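Local coordinates for nonstructural protein 2 (Human rotavirus C, PDB 2GU0) that probably binds single-stranded RNA and hydrolyses nucleoside triphosphates as a homooctamer, taking part in viral genome replication and packaging within viroplasms, at residues V8-T13 and V17-I22; N59-N64 and L69-D74. All blocks are in the same frame, centred on the assembly; numbering follows the deposited sequence.

In the fold
Both contacts belong to the N-terminal part of the chain and follow one another in series: the hairpin of contact 1 closes before the loop of contact 2 opens. Their centres lie 21 Å apart, and although their nearest atoms are about 6 Å from each other they do not touch. Two helices relate them. Helix 24-32 follows the hairpin directly and packs on Phe-61 and Tyr-71 of contact 2, while helix 74-90 starts at the end of residues 69-74 and packs against strand 18-21 of the hairpin. The example illustrates how each local pairing can meet a helix that adjoins the other in sequence. Contact 2 also lies near the predicted ATP site.

Contact 1. Residues V8-T13 and V17-I22; sequences VSFSLT and VVWYPI
Phe-10 and Trp-19 face each other at a non-hydrogen-bonded pair of an antiparallel beta hairpin and form its aromatic centre. The CB of Phe-10 sits over one face of the indole, 4.2 Å from the centroid of the six-membered ring, in a CH-pi contact. Beyond it the phenyl ring turns an edge toward the same indole, an offset edge-to-face pair with planes at 74°. Phe-10 places CG between its backbone N and carbonyl carbon (chi1 58°), which leads the ring away from the partner strand. Val-17 CG1 lies over the same indole face as Phe-10 CB, and Val-8 CG2 reaches Trp-19 CE3 at 3.7 Å. Side chains on the other face of the ribbon are more polar: the Tyr-20 side chain runs diagonally from its pair partner Ser-9 to Ser-11, whose CB meets the ring edge in plane, and Ser-9 OG lies beside Tyr-20 CB.

Backbone bonds on both sides of the aromatic pair fix this register. Ser-9 and Tyr-20 exchange two, with Tyr-20 N to Ser-9 O at 2.8 Å; Ser-11 and Val-18 exchange two more, Val-18 N to Ser-11 O at 3.1 Å. Outside the hairpin, Asn-88 OD1 accepts from Trp-19 N and Tyr-43 OH bonds to Val-8 O. Helix 74-90 packs against strand 18-21, with Leu-87 on Trp-19 and Val-80 on Pro-21.

Contact 2. Residues N59-N64 and L69-D74; sequences NRFKTN and LDYESD
Phe-61 and Leu-69 form an isolated beta bridge, their CA atoms 4.6 Å apart, in which Leu-69 N donates to Arg-60 O (3.0 Å) and Lys-62 N donates to Leu-69 O (3.2 Å). Directly after the bridge the chain folds through an inverse gamma turn centred on Asp-70 and then a type I turn from Asp-70 to Ser-73.

Past the first of these turns, Tyr-71 CB leaves the backbone toward residues 59-64. Its CG lies between the backbone N and the carbonyl carbon (chi1 66°), which brings the ring up to Phe-61. The two rings cross at nearly a right angle (83°), with Phe-61 CD2 and Tyr-71 CD2 at 3.5 Å. Val-27 of helix 24-32 touches both rings, so the pair is part of a buried apolar cluster. On the same side as Phe-61, Leu-69 brings CD1 to 4.3 Å from Phe-61 CE2. The Leu-69 side chain also lies about 4 Å from that of Val-108, a predicted ATP-binding residue, which puts the loop beside the probable nucleotide site.

Two charged side chains flank Phe-61 in sequence. Arg-60 NE makes a salt bridge to Glu-3 OE2. Lys-62 leaves the backbone extended, bends at its third torsion, and runs alongside Asp-70, pointing the same way, to form a salt bridge between Lys-62 NZ and Asp-70 OD1 at 3.3 Å. At the start of helix 74-90, Ser-73 OG caps the backbone N of Gln-75.

Contact 1. Residues V8-T13 and V17-I22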
loop_
_atom_site.group_PDB
_atom_site.type_symbol
_atom_site.label_atom_id
_atom_site.label_comp_id
_atom_site.label_asym_id
_atom_site.label_seq_id
_atom_site.Cartn_x
_atom_site.Cartn_y
_atom_site.Cartn_z
ATOM N N VAL A 8 1.348 38.054 5.375
ATOM C CA VAL A 8 0.053 38.604 5.750
ATOM C C VAL A 8 -0.277 39.967 5.156
ATOM O O VAL A 8 0.600 40.818 4.981
ATOM C CB VAL A 8 -0.040 38.754 7.270
ATOM C CG1 VAL A 8 0.158 37.426 7.940
ATOM C CG2 VAL A 8 1.018 39.726 7.749
ATOM N N SER A 9 -1.551 40.171 4.839
ATOM C CA SER A 9 -2.016 41.452 4.318
ATOM C C SER A 9 -2.915 41.991 5.420
ATOM O O SER A 9 -3.207 41.264 6.375
ATOM C CB SER A 9 -2.788 41.270 3.010
ATOM O OG SER A 9 -3.793 40.296 3.138
ATOM N N PHE A 10 -3.364 43.238 5.315
ATOM C CA PHE A 10 -4.199 43.790 6.381
ATOM C C PHE A 10 -5.360 44.658 5.917
ATOM O O PHE A 10 -5.438 45.060 4.759
ATOM C CB PHE A 10 -3.324 44.603 7.335
ATOM C CG PHE A 10 -2.595 45.723 6.658
ATOM C CD1 PHE A 10 -3.259 46.893 6.312
ATOM C CD2 PHE A 10 -1.265 45.572 6.287
ATOM C CE1 PHE A 10 -2.603 47.895 5.597
ATOM C CE2 PHE A 10 -0.605 46.568 5.573
ATOM C CZ PHE A 10 -1.277 47.729 5.228
ATOM N N SER A 11 -6.260 44.936 6.856
ATOM C CA SER A 11 -7.431 45.765 6.619
ATOM C C SER A 11 -7.506 46.750 7.787
ATOM O O SER A 11 -7.142 46.409 8.917
ATOM C CB SER A 11 -8.694 44.903 6.568
ATOM O OG SER A 11 -9.791 45.633 6.054
ATOM N N LEU A 12 -7.970 47.967 7.505
ATOM C CA LEU A 12 -8.077 49.019 8.510
ATOM C C LEU A 12 -9.498 49.543 8.709
ATOM O O LEU A 12 -9.701 50.564 9.366
ATOM C CB LEU A 12 -7.163 50.184 8.133
ATOM C CG LEU A 12 -5.665 49.909 8.164
ATOM C CD1 LEU A 12 -4.909 51.182 7.867
ATOM C CD2 LEU A 12 -5.280 49.380 9.533
ATOM N N THR A 13 -10.481 48.849 8.148
ATOM C CA THR A 13 -11.876 49.265 8.276
ATOM C C THR A 13 -12.424 49.128 9.701
ATOM O O THR A 13 -13.357 49.837 10.084
ATOM C CB THR A 13 -12.786 48.455 7.332
ATOM O OG1 THR A 13 -12.470 47.061 7.443
ATOM C CG2 THR A 13 -12.616 48.912 5.899
ATOM N N VAL A 17 -6.565 46.635 13.833
ATOM C CA VAL A 17 -6.077 46.147 12.553
ATOM C C VAL A 17 -6.441 44.673 12.374
ATOM O O VAL A 17 -6.320 43.867 13.304
ATOM C CB VAL A 17 -4.560 46.279 12.452
ATOM C CG1 VAL A 17 -4.075 45.715 11.124
ATOM C CG2 VAL A 17 -4.166 47.732 12.607
ATOM N N VAL A 18 -6.906 44.326 11.181
ATOM C CA VAL A 18 -7.266 42.949 10.896
ATOM C C VAL A 18 -6.264 42.388 9.898
ATOM O O VAL A 18 -6.032 42.974 8.843
ATOM C CB VAL A 18 -8.668 42.855 10.296
ATOM C CG1 VAL A 18 -9.062 41.398 10.133
ATOM C CG2 VAL A 18 -9.655 43.603 11.184
ATOM N N TRP A 19 -5.662 41.254 10.238
ATOM C CA TRP A 19 -4.681 40.633 9.357
ATOM C C TRP A 19 -5.248 39.443 8.616
ATOM O O TRP A 19 -6.122 38.748 9.123
ATOM C CB TRP A 19 -3.467 40.193 10.158
ATOM C CG TRP A 19 -2.868 41.303 10.960
ATOM C CD1 TRP A 19 -3.232 41.706 12.210
ATOM C CD2 TRP A 19 -1.817 42.173 10.547
ATOM N NE1 TRP A 19 -2.472 42.773 12.600
ATOM C CE2 TRP A 19 -1.594 43.080 11.597
ATOM C CE3 TRP A 19 -1.042 42.275 9.384
ATOM C CZ2 TRP A 19 -0.631 44.071 11.526
ATOM C CZ3 TRP A 19 -0.094 43.252 9.309
ATOM C CH2 TRP A 19 0.109 44.145 10.375
ATOM N N TYR A 20 -4.751 39.216 7.406
ATOM C CA TYR A 20 -5.197 38.084 6.604
ATOM C C TYR A 20 -4.039 37.243 6.068
ATOM O O TYR A 20 -2.957 37.758 5.778
ATOM C CB TYR A 20 -6.038 38.559 5.423
ATOM C CG TYR A 20 -7.195 39.432 5.822
ATOM C CD1 TYR A 20 -7.045 40.817 5.922
ATOM C CD2 TYR A 20 -8.433 38.875 6.142
ATOM C CE1 TYR A 20 -8.102 41.626 6.333
ATOM C CE2 TYR A 20 -9.493 39.675 6.558
ATOM C CZ TYR A 20 -9.322 41.048 6.653
ATOM O OH TYR A 20 -10.359 41.840 7.084
ATOM N N PRO A 21 -4.263 35.929 5.937
ATOM C CA PRO A 21 -3.285 34.958 5.435
ATOM C C PRO A 21 -3.066 35.162 3.940
ATOM O O PRO A 21 -3.983 35.563 3.232
ATOM C CB PRO A 21 -3.970 33.617 5.695
ATOM C CG PRO A 21 -4.890 33.883 6.803
ATOM C CD PRO A 21 -5.446 35.234 6.471
ATOM N N ILE A 22 -1.864 34.898 3.457
ATOM C CA ILE A 22 -1.595 35.007 2.024
ATOM C C ILE A 22 -1.413 33.573 1.510
ATOM O O ILE A 22 -0.647 32.803 2.084
ATOM C CB ILE A 22 -0.324 35.820 1.749
ATOM C CG1 ILE A 22 -0.582 37.293 2.031
ATOM C CG2 ILE A 22 0.083 35.667 0.312
ATOM C CD1 ILE A 22 0.613 38.182 1.762
#

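Contact 2. Residues N59-N64 and L69-D74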
loop_
_atom_site.group_PDB
_atom_site.type_symbol
_atom_site.label_atom_id
_atom_site.label_comp_id
_atom_site.label_asym_id
_atom_site.label_seq_id
_atom_site.Cartn_x
_atom_site.Cartn_y
_atom_site.Cartn_z
ATOM N N ASN A 59 11.892 38.525 -4.643
ATOM C CA ASN A 59 13.221 37.969 -4.399
ATOM C C ASN A 59 13.127 36.871 -3.346
ATOM O O ASN A 59 13.669 35.782 -3.508
ATOM C CB ASN A 59 14.172 39.047 -3.873
ATOM C CG ASN A 59 14.868 39.810 -4.983
ATOM O OD1 ASN A 59 15.677 40.715 -4.721
ATOM N ND2 ASN A 59 14.570 39.448 -6.235
ATOM N N ARG A 60 12.426 37.194 -2.266
ATOM C CA ARG A 60 12.210 36.318 -1.126
ATOM C C ARG A 60 11.636 34.905 -1.377
ATOM O O ARG A 60 11.805 34.013 -0.539
ATOM C CB ARG A 60 11.301 37.047 -0.136
ATOM C CG ARG A 60 11.802 38.408 0.301
ATOM C CD ARG A 60 13.024 38.249 1.158
ATOM N NE ARG A 60 13.455 39.499 1.769
ATOM C CZ ARG A 60 14.430 39.582 2.668
ATOM N NH1 ARG A 60 15.076 38.490 3.057
ATOM N NH2 ARG A 60 14.753 40.755 3.193
ATOM N N PHE A 61 10.957 34.688 -2.500
ATOM C CA PHE A 61 10.366 33.372 -2.751
ATOM C C PHE A 61 11.201 32.458 -3.630
ATOM O O PHE A 61 11.998 32.914 -4.443
ATOM C CB PHE A 61 8.964 33.505 -3.358
ATOM C CG PHE A 61 8.030 34.324 -2.532
ATOM C CD1 PHE A 61 7.979 35.706 -2.679
ATOM C CD2 PHE A 61 7.235 33.727 -1.566
ATOM C CE1 PHE A 61 7.143 36.479 -1.863
ATOM C CE2 PHE A 61 6.405 34.491 -0.752
ATOM C CZ PHE A 61 6.358 35.869 -0.899
ATOM N N LYS A 62 10.993 31.158 -3.464
ATOM C CA LYS A 62 11.723 30.164 -4.224
ATOM C C LYS A 62 11.213 30.032 -5.649
ATOM O O LYS A 62 10.006 30.009 -5.891
ATOM C CB LYS A 62 11.649 28.801 -3.527
ATOM C CG LYS A 62 12.351 27.704 -4.299
ATOM C CD LYS A 62 12.518 26.420 -3.510
ATOM C CE LYS A 62 11.226 25.649 -3.395
ATOM N NZ LYS A 62 11.467 24.293 -2.819
ATOM N N THR A 63 12.151 29.953 -6.589
ATOM C CA THR A 63 11.840 29.795 -8.003
ATOM C C THR A 63 12.632 28.600 -8.511
ATOM O O THR A 63 13.599 28.185 -7.875
ATOM C CB THR A 63 12.261 31.016 -8.808
ATOM O OG1 THR A 63 11.822 32.199 -8.133
ATOM C CG2 THR A 63 11.641 30.969 -10.206
ATOM N N ASN A 64 12.224 28.056 -9.656
ATOM C CA ASN A 64 12.895 26.901 -10.248
ATOM C C ASN A 64 14.414 27.009 -10.196
ATOM O O ASN A 64 15.116 26.005 -10.336
ATOM C CB ASN A 64 12.445 26.718 -11.698
ATOM C CG ASN A 64 10.974 26.397 -11.811
ATOM O OD1 ASN A 64 10.511 25.367 -11.320
ATOM N ND2 ASN A 64 10.226 27.280 -12.454
ATOM N N LEU A 69 11.618 31.142 0.158
ATOM C CA LEU A 69 10.549 30.525 0.914
ATOM C C LEU A 69 9.845 29.527 0.023
ATOM O O LEU A 69 9.403 29.871 -1.067
ATOM C CB LEU A 69 9.542 31.588 1.343
ATOM C CG LEU A 69 10.068 32.592 2.349
ATOM C CD1 LEU A 69 9.155 33.792 2.437
ATOM C CD2 LEU A 69 10.190 31.898 3.681
ATOM N N ASP A 70 9.731 28.290 0.472
ATOM C CA ASP A 70 9.036 27.309 -0.337
ATOM C C ASP A 70 7.553 27.478 0.004
ATOM O O ASP A 70 6.951 26.677 0.717
ATOM C CB ASP A 70 9.561 25.902 -0.019
ATOM C CG ASP A 70 8.886 24.833 -0.842
ATOM O OD1 ASP A 70 8.437 25.157 -1.968
ATOM O OD2 ASP A 70 8.809 23.679 -0.360
ATOM N N TYR A 71 6.986 28.559 -0.513
ATOM C CA TYR A 71 5.601 28.921 -0.266
ATOM C C TYR A 71 4.610 27.902 -0.800
ATOM O O TYR A 71 3.414 27.969 -0.488
ATOM C CB TYR A 71 5.335 30.294 -0.875
ATOM C CG TYR A 71 5.427 30.321 -2.385
ATOM C CD1 TYR A 71 4.329 29.990 -3.166
ATOM C CD2 TYR A 71 6.622 30.624 -3.025
ATOM C CE1 TYR A 71 4.415 29.954 -4.539
ATOM C CE2 TYR A 71 6.720 30.587 -4.400
ATOM C CZ TYR A 71 5.609 30.246 -5.152
ATOM O OH TYR A 71 5.687 30.153 -6.521
ATOM N N GLU A 72 5.108 26.961 -1.601
ATOM C CA GLU A 72 4.258 25.915 -2.167
ATOM C C GLU A 72 4.046 24.865 -1.094
ATOM O O GLU A 72 3.164 24.009 -1.201
ATOM C CB GLU A 72 4.923 25.279 -3.385
ATOM C CG GLU A 72 5.189 26.245 -4.519
ATOM C CD GLU A 72 4.499 25.836 -5.811
ATOM O OE1 GLU A 72 3.469 25.124 -5.734
ATOM O OE2 GLU A 72 4.980 26.241 -6.899
ATOM N N SER A 73 4.864 24.958 -0.050
ATOM C CA SER A 73 4.820 24.046 1.088
ATOM C C SER A 73 3.584 24.158 1.992
ATOM O O SER A 73 3.003 25.228 2.156
ATOM C CB SER A 73 6.069 24.240 1.938
ATOM O OG SER A 73 5.988 23.438 3.097
ATOM N N ASP A 74 3.194 23.032 2.580
ATOM C CA ASP A 74 2.050 22.985 3.486
ATOM C C ASP A 74 2.449 23.721 4.748
ATOM O O ASP A 74 1.617 24.016 5.598
ATOM C CB ASP A 74 1.726 21.543 3.875
ATOM C CG ASP A 74 0.508 21.008 3.174
ATOM O OD1 ASP A 74 -0.496 21.749 3.089
ATOM O OD2 ASP A 74 0.547 19.841 2.722
#